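Local coordinates for angiopoietin-related protein 3 (Homo sapiens, PDB 6EUA) that raises plasma triglycerides by inhibiting lipoprotein lipase and, through its fibrinogen-like C-terminal domain, mediates endothelial cell adhesion, at residues Ala28-Tyr40 and Trp81-Gln93. Numbering follows the deposited sequence.
Sequences AIRPSNSQVFHVY and WLGLEKIYSIVKQ
Phe37 lies with one face against the side chain of Lys86, whose methylenes run across the ring in the direction opposite to the Phe37 side chain. CD of Lys86 sits 3.8 Å from the centroid of the Phe37 ring, a CH-pi contact, and CE continues past the ring to Phe37 CB. Phe37 holds CG between its own N and carbonyl carbon (chi1 62°), which slots the ring between this lysine and Ile29, whose CG1 lies over the opposite face, toward its rim. The ammonium of Lys86, turned aside by a bend at the last torsion (chi4 55°), hydrogen-bonds to the carbonyl oxygen of Tyr71 in the same chain and to that of Gly20 of a second subunit. At the ring edge, Phe37 CZ meets Ile90 CG1 at 4.2 Å. With an alanine here, the space between Ile29 and Lys86 would probably be left unfilled, Ile90 CG1 would lose its aromatic neighbour and the lysine methylenes could shift. In this fibrinogen C-terminal domain the contact packs helix 84-91 against the hairpin of strands 25-29 and 37-44, whose connecting loop includes a type II turn from Pro31 to Ser34. Ile90 also reaches Ile29, CD1 to CD1 at 3.9 Å and with the side chains nearly perpendicular, while Pro31 CG rests on its CG1. Further along the strand, Val39 CG1 touches both methyls of Leu82. Beyond the helix, Lys92, with positive phi, sends NZ back to two carbonyls: Ser89 O at 2.9 Å, approached in the carbonyl plane on a lone pair, and Ser32 O at 2.8 Å, with NZ tilted 30° out of the Ser32 carbonyl plane. The same Ser89 O lies 3.2 Å from Pro31 CB. Ser34 OG and Ser89 OG, too far apart to bond directly, are bridged by a water; the water donates to Ser34 OG and lies 2.9 Å from Ser89 OG.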
ATOM      1  N   ALA A  28       4.557   6.433 -10.477  1.00 26.68           N
ATOM      2  CA  ALA A  28       5.731   7.200 -10.892  1.00 34.34           C
ATOM      3  C   ALA A  28       5.311   8.386 -11.757  1.00 25.91           C
ATOM      4  O   ALA A  28       4.493   8.238 -12.671  1.00 27.07           O
ATOM      5  CB  ALA A  28       6.720   6.322 -11.667  1.00 27.79           C
ATOM      6  N   ILE A  29       5.866   9.565 -11.469  1.00 25.99           N
ATOM      7  CA  ILE A  29       5.668  10.738 -12.311  1.00 26.79           C
ATOM      8  C   ILE A  29       7.033  11.356 -12.587  1.00 31.37           C
ATOM      9  O   ILE A  29       8.031  11.040 -11.939  1.00 28.74           O
ATOM     10  CB  ILE A  29       4.722  11.793 -11.680  1.00 25.58           C
ATOM     11  CG1 ILE A  29       5.337  12.364 -10.384  1.00 24.84           C
ATOM     12  CG2 ILE A  29       3.330  11.214 -11.451  1.00 24.33           C
ATOM     13  CD1 ILE A  29       4.644  13.622  -9.857  1.00 28.48           C
ATOM     14  N   ARG A  30       7.066  12.253 -13.566  1.00 30.18           N
ATOM     15  CA  ARG A  30       8.296  12.969 -13.898  1.00 34.53           C
ATOM     16  C   ARG A  30       7.907  14.338 -14.416  1.00 33.56           C
ATOM     17  O   ARG A  30       7.658  14.521 -15.615  1.00 35.36           O
ATOM     18  CB  ARG A  30       9.155  12.217 -14.916  1.00 38.53           C
ATOM     19  CG  ARG A  30      10.642  12.566 -14.816  1.00 53.71           C
ATOM     20  CD  ARG A  30      11.370  12.400 -16.135  1.00 57.65           C
ATOM     21  NE  ARG A  30      10.733  13.170 -17.199  1.00 74.29           N
ATOM     22  CZ  ARG A  30      11.087  14.402 -17.567  1.00 84.22           C
ATOM     23  NH1 ARG A  30      12.091  15.028 -16.960  1.00 88.95           N
ATOM     24  NH2 ARG A  30      10.433  15.010 -18.553  1.00 82.63           N
ATOM     25  N   PRO A  31       7.804  15.326 -13.530  1.00 32.86           N
ATOM     26  CA  PRO A  31       7.585  16.704 -13.985  1.00 39.36           C
ATOM     27  C   PRO A  31       8.754  17.165 -14.845  1.00 46.06           C
ATOM     28  O   PRO A  31       9.844  16.585 -14.820  1.00 44.72           O
ATOM     29  CB  PRO A  31       7.485  17.507 -12.681  1.00 38.81           C
ATOM     30  CG  PRO A  31       7.168  16.486 -11.609  1.00 35.31           C
ATOM     31  CD  PRO A  31       7.847  15.212 -12.061  1.00 35.19           C
ATOM     32  N   SER A  32       8.508  18.217 -15.626  1.00 45.06           N
ATOM     33  CA  SER A  32       9.552  18.802 -16.467  1.00 51.43           C
ATOM     34  C   SER A  32      10.826  19.059 -15.675  1.00 45.63           C
ATOM     35  O   SER A  32      10.778  19.410 -14.492  1.00 48.06           O
ATOM     36  CB  SER A  32       9.071  20.118 -17.078  1.00 62.62           C
ATOM     37  OG  SER A  32       7.808  19.965 -17.701  1.00 74.19           O
ATOM     38  N   ASN A  33      11.969  18.861 -16.336  1.00 58.23           N
ATOM     39  CA  ASN A  33      13.295  19.175 -15.790  1.00 68.16           C
ATOM     40  C   ASN A  33      13.554  18.486 -14.452  1.00 63.19           C
ATOM     41  O   ASN A  33      14.234  19.033 -13.582  1.00 71.07           O
ATOM     42  CB  ASN A  33      13.491  20.686 -15.653  1.00 76.85           C
ATOM     43  CG  ASN A  33      13.176  21.428 -16.932  1.00 89.12           C
ATOM     44  OD1 ASN A  33      13.274  20.870 -18.026  1.00 92.24           O
ATOM     45  ND2 ASN A  33      12.799  22.696 -16.805  1.00 96.14           N
ATOM     46  N   SER A  34      13.042  17.272 -14.279  1.00 51.51           N
ATOM     47  CA  SER A  34      13.096  16.612 -12.985  1.00 53.19           C
ATOM     48  C   SER A  34      13.410  15.134 -13.165  1.00 46.19           C
ATOM     49  O   SER A  34      13.193  14.554 -14.228  1.00 41.46           O
ATOM     50  CB  SER A  34      11.771  16.774 -12.214  1.00 51.81           C
ATOM     51  OG  SER A  34      11.749  15.986 -11.028  1.00 51.86           O
ATOM     52  N   GLN A  35      13.925  14.536 -12.097  1.00 50.51           N
ATOM     53  CA  GLN A  35      14.053  13.091 -11.977  1.00 56.31           C
ATOM     54  C   GLN A  35      12.683  12.435 -11.768  1.00 44.52           C
ATOM     55  O   GLN A  35      11.725  13.068 -11.309  1.00 33.61           O
ATOM     56  CB  GLN A  35      14.978  12.780 -10.810  1.00 70.71           C
ATOM     57  CG  GLN A  35      14.718  13.760  -9.656  1.00 85.23           C
ATOM     58  CD  GLN A  35      15.114  13.239  -8.295  1.00 95.04           C
ATOM     59  OE1 GLN A  35      16.292  13.241  -7.940  1.00100.61           O
ATOM     60  NE2 GLN A  35      14.128  12.828  -7.506  1.00 92.60           N
ATOM     61  N   VAL A  36      12.600  11.146 -12.118  1.00 38.74           N
ATOM     62  CA  VAL A  36      11.425  10.340 -11.803  1.00 35.17           C
ATOM     63  C   VAL A  36      11.300  10.217 -10.292  1.00 31.07           C
ATOM     64  O   VAL A  36      12.295  10.016  -9.584  1.00 39.97           O
ATOM     65  CB  VAL A  36      11.529   8.939 -12.436  1.00 43.83           C
ATOM     66  CG1 VAL A  36      10.373   8.063 -11.967  1.00 41.95           C
ATOM     67  CG2 VAL A  36      11.599   9.011 -13.961  1.00 36.45           C
ATOM     68  N   PHE A  37      10.082  10.362  -9.782  1.00 28.78           N
ATOM     69  CA  PHE A  37       9.818  10.049  -8.387  1.00 27.10           C
ATOM     70  C   PHE A  37       8.373   9.576  -8.248  1.00 31.54           C
ATOM     71  O   PHE A  37       7.551   9.744  -9.152  1.00 28.59           O
ATOM     72  CB  PHE A  37      10.131  11.240  -7.462  1.00 31.10           C
ATOM     73  CG  PHE A  37       9.301  12.474  -7.715  1.00 29.06           C
ATOM     74  CD1 PHE A  37       8.088  12.651  -7.080  1.00 24.41           C
ATOM     75  CD2 PHE A  37       9.774  13.489  -8.531  1.00 27.84           C
ATOM     76  CE1 PHE A  37       7.320  13.805  -7.301  1.00 24.30           C
ATOM     77  CE2 PHE A  37       9.028  14.665  -8.746  1.00 29.41           C
ATOM     78  CZ  PHE A  37       7.803  14.818  -8.131  1.00 26.01           C
ATOM     79  N   HIS A  38       8.076   8.969  -7.102  1.00 24.29           N
ATOM     80  CA  HIS A  38       6.782   8.342  -6.876  1.00 32.18           C
ATOM     81  C   HIS A  38       5.900   9.228  -6.016  1.00 25.34           C
ATOM     82  O   HIS A  38       6.375   9.863  -5.070  1.00 32.04           O
ATOM     83  CB  HIS A  38       6.934   6.971  -6.217  1.00 23.98           C
ATOM     84  CG  HIS A  38       7.604   5.975  -7.100  1.00 30.57           C
ATOM     85  ND1 HIS A  38       6.911   5.000  -7.786  1.00 36.16           N
ATOM     86  CD2 HIS A  38       8.903   5.839  -7.458  1.00 33.30           C
ATOM     87  CE1 HIS A  38       7.760   4.290  -8.510  1.00 33.68           C
ATOM     88  NE2 HIS A  38       8.975   4.775  -8.326  1.00 37.56           N
ATOM     89  N   VAL A  39       4.604   9.242  -6.343  1.00 23.73           N
ATOM     90  CA  VAL A  39       3.610   9.999  -5.604  1.00 24.66           C
ATOM     91  C   VAL A  39       2.441   9.077  -5.301  1.00 29.26           C
ATOM     92  O   VAL A  39       2.273   8.018  -5.915  1.00 32.12           O
ATOM     93  CB  VAL A  39       3.117  11.238  -6.384  1.00 30.27           C
ATOM     94  CG1 VAL A  39       4.220  12.275  -6.504  1.00 26.87           C
ATOM     95  CG2 VAL A  39       2.536  10.837  -7.765  1.00 20.96           C
ATOM     96  N   TYR A  40       1.629   9.492  -4.333  1.00 23.94           N
ATOM     97  CA  TYR A  40       0.315   8.897  -4.125  1.00 31.69           C
ATOM     98  C   TYR A  40      -0.705   9.765  -4.856  1.00 26.43           C
ATOM     99  O   TYR A  40      -0.828  10.962  -4.562  1.00 26.35           O
ATOM    100  CB  TYR A  40      -0.034   8.769  -2.640  1.00 23.93           C
ATOM    101  CG  TYR A  40      -1.283   7.954  -2.435  1.00 27.55           C
ATOM    102  CD1 TYR A  40      -2.542   8.549  -2.462  1.00 25.48           C
ATOM    103  CD2 TYR A  40      -1.209   6.580  -2.250  1.00 34.07           C
ATOM    104  CE1 TYR A  40      -3.695   7.785  -2.303  1.00 33.98           C
ATOM    105  CE2 TYR A  40      -2.351   5.814  -2.083  1.00 32.08           C
ATOM    106  CZ  TYR A  40      -3.585   6.422  -2.111  1.00 38.69           C
ATOM    107  OH  TYR A  40      -4.715   5.657  -1.957  1.00 37.83           O
ATOM    108  N   TRP A  81       5.615  13.247   3.978  1.00 30.93           N
ATOM    109  CA  TRP A  81       5.693  14.593   3.425  1.00 32.30           C
ATOM    110  C   TRP A  81       6.440  14.491   2.104  1.00 28.84           C
ATOM    111  O   TRP A  81       7.557  13.967   2.068  1.00 31.79           O
ATOM    112  CB  TRP A  81       6.427  15.527   4.382  1.00 28.83           C
ATOM    113  CG  TRP A  81       6.762  16.841   3.758  1.00 23.40           C
ATOM    114  CD1 TRP A  81       7.961  17.226   3.239  1.00 26.18           C
ATOM    115  CD2 TRP A  81       5.877  17.951   3.599  1.00 26.45           C
ATOM    116  NE1 TRP A  81       7.878  18.513   2.766  1.00 25.50           N
ATOM    117  CE2 TRP A  81       6.609  18.985   2.984  1.00 28.47           C
ATOM    118  CE3 TRP A  81       4.534  18.174   3.923  1.00 23.82           C
ATOM    119  CZ2 TRP A  81       6.049  20.224   2.694  1.00 25.91           C
ATOM    120  CZ3 TRP A  81       3.977  19.405   3.619  1.00 31.45           C
ATOM    121  CH2 TRP A  81       4.737  20.412   3.010  1.00 28.69           C
ATOM    122  N   LEU A  82       5.825  14.956   1.017  1.00 25.56           N
ATOM    123  CA  LEU A  82       6.372  14.633  -0.298  1.00 21.28           C
ATOM    124  C   LEU A  82       7.761  15.245  -0.506  1.00 28.16           C
ATOM    125  O   LEU A  82       8.642  14.614  -1.108  1.00 26.94           O
ATOM    126  CB  LEU A  82       5.416  15.088  -1.389  1.00 24.35           C
ATOM    127  CG  LEU A  82       5.926  14.765  -2.803  1.00 26.61           C
ATOM    128  CD1 LEU A  82       6.107  13.252  -3.000  1.00 23.29           C
ATOM    129  CD2 LEU A  82       4.966  15.333  -3.842  1.00 24.50           C
ATOM    130  N   GLY A  83       7.984  16.455   0.006  1.00 23.30           N
ATOM    131  CA  GLY A  83       9.275  17.146  -0.237  1.00 29.10           C
ATOM    132  C   GLY A  83       9.015  18.423  -0.999  1.00 30.60           C
ATOM    133  O   GLY A  83       8.343  18.439  -2.035  1.00 27.68           O
ATOM    134  N   LEU A  84       9.526  19.539  -0.457  1.00 27.81           N
ATOM    135  CA  LEU A  84       9.287  20.846  -1.073  1.00 29.18           C
ATOM    136  C   LEU A  84       9.851  20.903  -2.489  1.00 33.64           C
ATOM    137  O   LEU A  84       9.208  21.438  -3.405  1.00 28.72           O
ATOM    138  CB  LEU A  84       9.885  21.958  -0.209  1.00 30.53           C
ATOM    139  CG  LEU A  84       9.086  22.231   1.070  1.00 30.75           C
ATOM    140  CD1 LEU A  84       9.843  23.129   2.079  1.00 34.23           C
ATOM    141  CD2 LEU A  84       7.730  22.836   0.724  1.00 33.12           C
ATOM    142  N   GLU A  85      11.043  20.338  -2.695  1.00 25.78           N
ATOM    143  CA  GLU A  85      11.606  20.335  -4.037  0.56 26.46           C
ATOM    144  C   GLU A  85      10.721  19.549  -4.999  1.00 27.60           C
ATOM    145  O   GLU A  85      10.501  19.972  -6.141  1.00 31.66           O
ATOM    146  CB  GLU A  85      13.029  19.780  -4.009  0.56 28.42           C
ATOM    147  CG  GLU A  85      14.071  20.767  -4.536  0.56 34.82           C
ATOM    148  CD  GLU A  85      13.487  21.793  -5.514  0.56 41.04           C
ATOM    149  OE1 GLU A  85      13.016  21.385  -6.610  0.56 44.77           O
ATOM    150  OE2 GLU A  85      13.506  23.005  -5.185  0.56 30.65           O
ATOM    151  N   LYS A  86      10.172  18.430  -4.547  1.00 24.52           N
ATOM    152  CA  LYS A  86       9.286  17.667  -5.416  1.00 27.32           C
ATOM    153  C   LYS A  86       7.963  18.395  -5.646  1.00 33.21           C
ATOM    154  O   LYS A  86       7.451  18.413  -6.774  1.00 23.60           O
ATOM    155  CB  LYS A  86       9.068  16.277  -4.829  1.00 29.27           C
ATOM    156  CG  LYS A  86      10.281  15.364  -5.016  1.00 23.86           C
ATOM    157  CD  LYS A  86      10.007  13.980  -4.451  1.00 27.73           C
ATOM    158  CE  LYS A  86      11.228  13.082  -4.553  1.00 32.27           C
ATOM    159  NZ  LYS A  86      12.396  13.700  -3.921  1.00 39.13           N
ATOM    160  N   ILE A  87       7.412  19.038  -4.606  1.00 29.58           N
ATOM    161  CA  ILE A  87       6.166  19.788  -4.786  1.00 31.48           C
ATOM    162  C   ILE A  87       6.373  20.919  -5.779  1.00 23.94           C
ATOM    163  O   ILE A  87       5.534  21.155  -6.659  1.00 29.21           O
ATOM    164  CB  ILE A  87       5.633  20.324  -3.443  1.00 22.72           C
ATOM    165  CG1 ILE A  87       5.228  19.177  -2.537  1.00 25.60           C
ATOM    166  CG2 ILE A  87       4.433  21.247  -3.667  1.00 25.89           C
ATOM    167  CD1 ILE A  87       5.470  19.478  -1.074  1.00 24.39           C
ATOM    168  N   TYR A  88       7.495  21.643  -5.652  1.00 24.92           N
ATOM    169  CA  TYR A  88       7.754  22.747  -6.568  1.00 26.24           C
ATOM    170  C   TYR A  88       7.965  22.234  -7.985  1.00 27.64           C
ATOM    171  O   TYR A  88       7.546  22.895  -8.944  1.00 27.51           O
ATOM    172  CB  TYR A  88       8.956  23.591  -6.106  1.00 27.52           C
ATOM    173  CG  TYR A  88       9.197  24.779  -7.015  1.00 40.55           C
ATOM    174  CD1 TYR A  88       8.399  25.911  -6.928  1.00 42.37           C
ATOM    175  CD2 TYR A  88      10.191  24.752  -7.991  1.00 42.92           C
ATOM    176  CE1 TYR A  88       8.580  26.990  -7.777  1.00 44.63           C
ATOM    177  CE2 TYR A  88      10.387  25.835  -8.850  1.00 44.41           C
ATOM    178  CZ  TYR A  88       9.574  26.952  -8.733  1.00 50.48           C
ATOM    179  OH  TYR A  88       9.743  28.039  -9.566  1.00 56.85           O
ATOM    180  N   SER A  89       8.583  21.052  -8.133  1.00 26.37           N
ATOM    181  CA  SER A  89       8.733  20.455  -9.459  1.00 29.41           C
ATOM    182  C   SER A  89       7.379  20.257 -10.128  1.00 26.33           C
ATOM    183  O   SER A  89       7.242  20.414 -11.348  1.00 28.73           O
ATOM    184  CB  SER A  89       9.460  19.115  -9.351  1.00 26.61           C
ATOM    185  OG  SER A  89      10.847  19.317  -9.237  1.00 44.23           O
ATOM    186  N   ILE A  90       6.371  19.894  -9.349  1.00 25.05           N
ATOM    187  CA  ILE A  90       5.032  19.763  -9.904  1.00 28.25           C
ATOM    188  C   ILE A  90       4.455  21.137 -10.233  1.00 32.18           C
ATOM    189  O   ILE A  90       4.008  21.389 -11.358  1.00 26.23           O
ATOM    190  CB  ILE A  90       4.136  18.978  -8.928  1.00 25.99           C
ATOM    191  CG1 ILE A  90       4.704  17.561  -8.747  1.00 29.51           C
ATOM    192  CG2 ILE A  90       2.685  18.983  -9.403  1.00 23.32           C
ATOM    193  CD1 ILE A  90       4.121  16.790  -7.563  1.00 25.30           C
ATOM    194  N   VAL A  91       4.475  22.052  -9.266  1.00 29.64           N
ATOM    195  CA  VAL A  91       3.737  23.304  -9.421  1.00 26.26           C
ATOM    196  C   VAL A  91       4.501  24.298 -10.298  1.00 27.96           C
ATOM    197  O   VAL A  91       3.956  24.835 -11.270  1.00 37.87           O
ATOM    198  CB  VAL A  91       3.409  23.894  -8.038  1.00 34.66           C
ATOM    199  CG1 VAL A  91       2.753  25.275  -8.184  1.00 27.01           C
ATOM    200  CG2 VAL A  91       2.492  22.942  -7.270  1.00 24.69           C
ATOM    201  N   LYS A  92       5.760  24.569  -9.970  1.00 28.60           N
ATOM    202  CA  LYS A  92       6.612  25.515 -10.717  1.00 30.57           C
ATOM    203  C   LYS A  92       5.929  26.881 -10.698  1.00 36.91           C
ATOM    204  O   LYS A  92       5.645  27.385  -9.602  1.00 31.26           O
ATOM    205  CB  LYS A  92       6.932  24.956 -12.092  1.00 38.01           C
ATOM    206  CG  LYS A  92       8.164  24.070 -12.085  1.00 39.02           C
ATOM    207  CD  LYS A  92       8.445  23.470 -13.455  1.00 44.43           C
ATOM    208  CE  LYS A  92       9.354  22.260 -13.310  1.00 45.98           C
ATOM    209  NZ  LYS A  92       8.678  21.028 -13.759  1.00 35.08           N
ATOM    210  N   GLN A  93       5.664  27.507 -11.848  1.00 33.14           N
ATOM    211  CA  GLN A  93       5.092  28.850 -11.908  1.00 45.84           C
ATOM    212  C   GLN A  93       3.573  28.837 -12.094  1.00 42.83           C
ATOM    213  O   GLN A  93       2.975  29.896 -12.310  1.00 41.81           O
ATOM    214  CB  GLN A  93       5.735  29.654 -13.050  1.00 37.08           C
ATOM    215  CG  GLN A  93       7.262  29.691 -13.049  1.00 47.10           C
ATOM    216  CD  GLN A  93       7.853  30.233 -14.362  1.00 47.38           C
ATOM    217  OE1 GLN A  93       7.167  30.895 -15.149  1.00 53.92           O
ATOM    218  NE2 GLN A  93       9.140  29.976 -14.582  1.00 45.44           N
TER
HETATM  219  O   HOH W   1      12.076  16.991  -8.001  1.00 41.00           O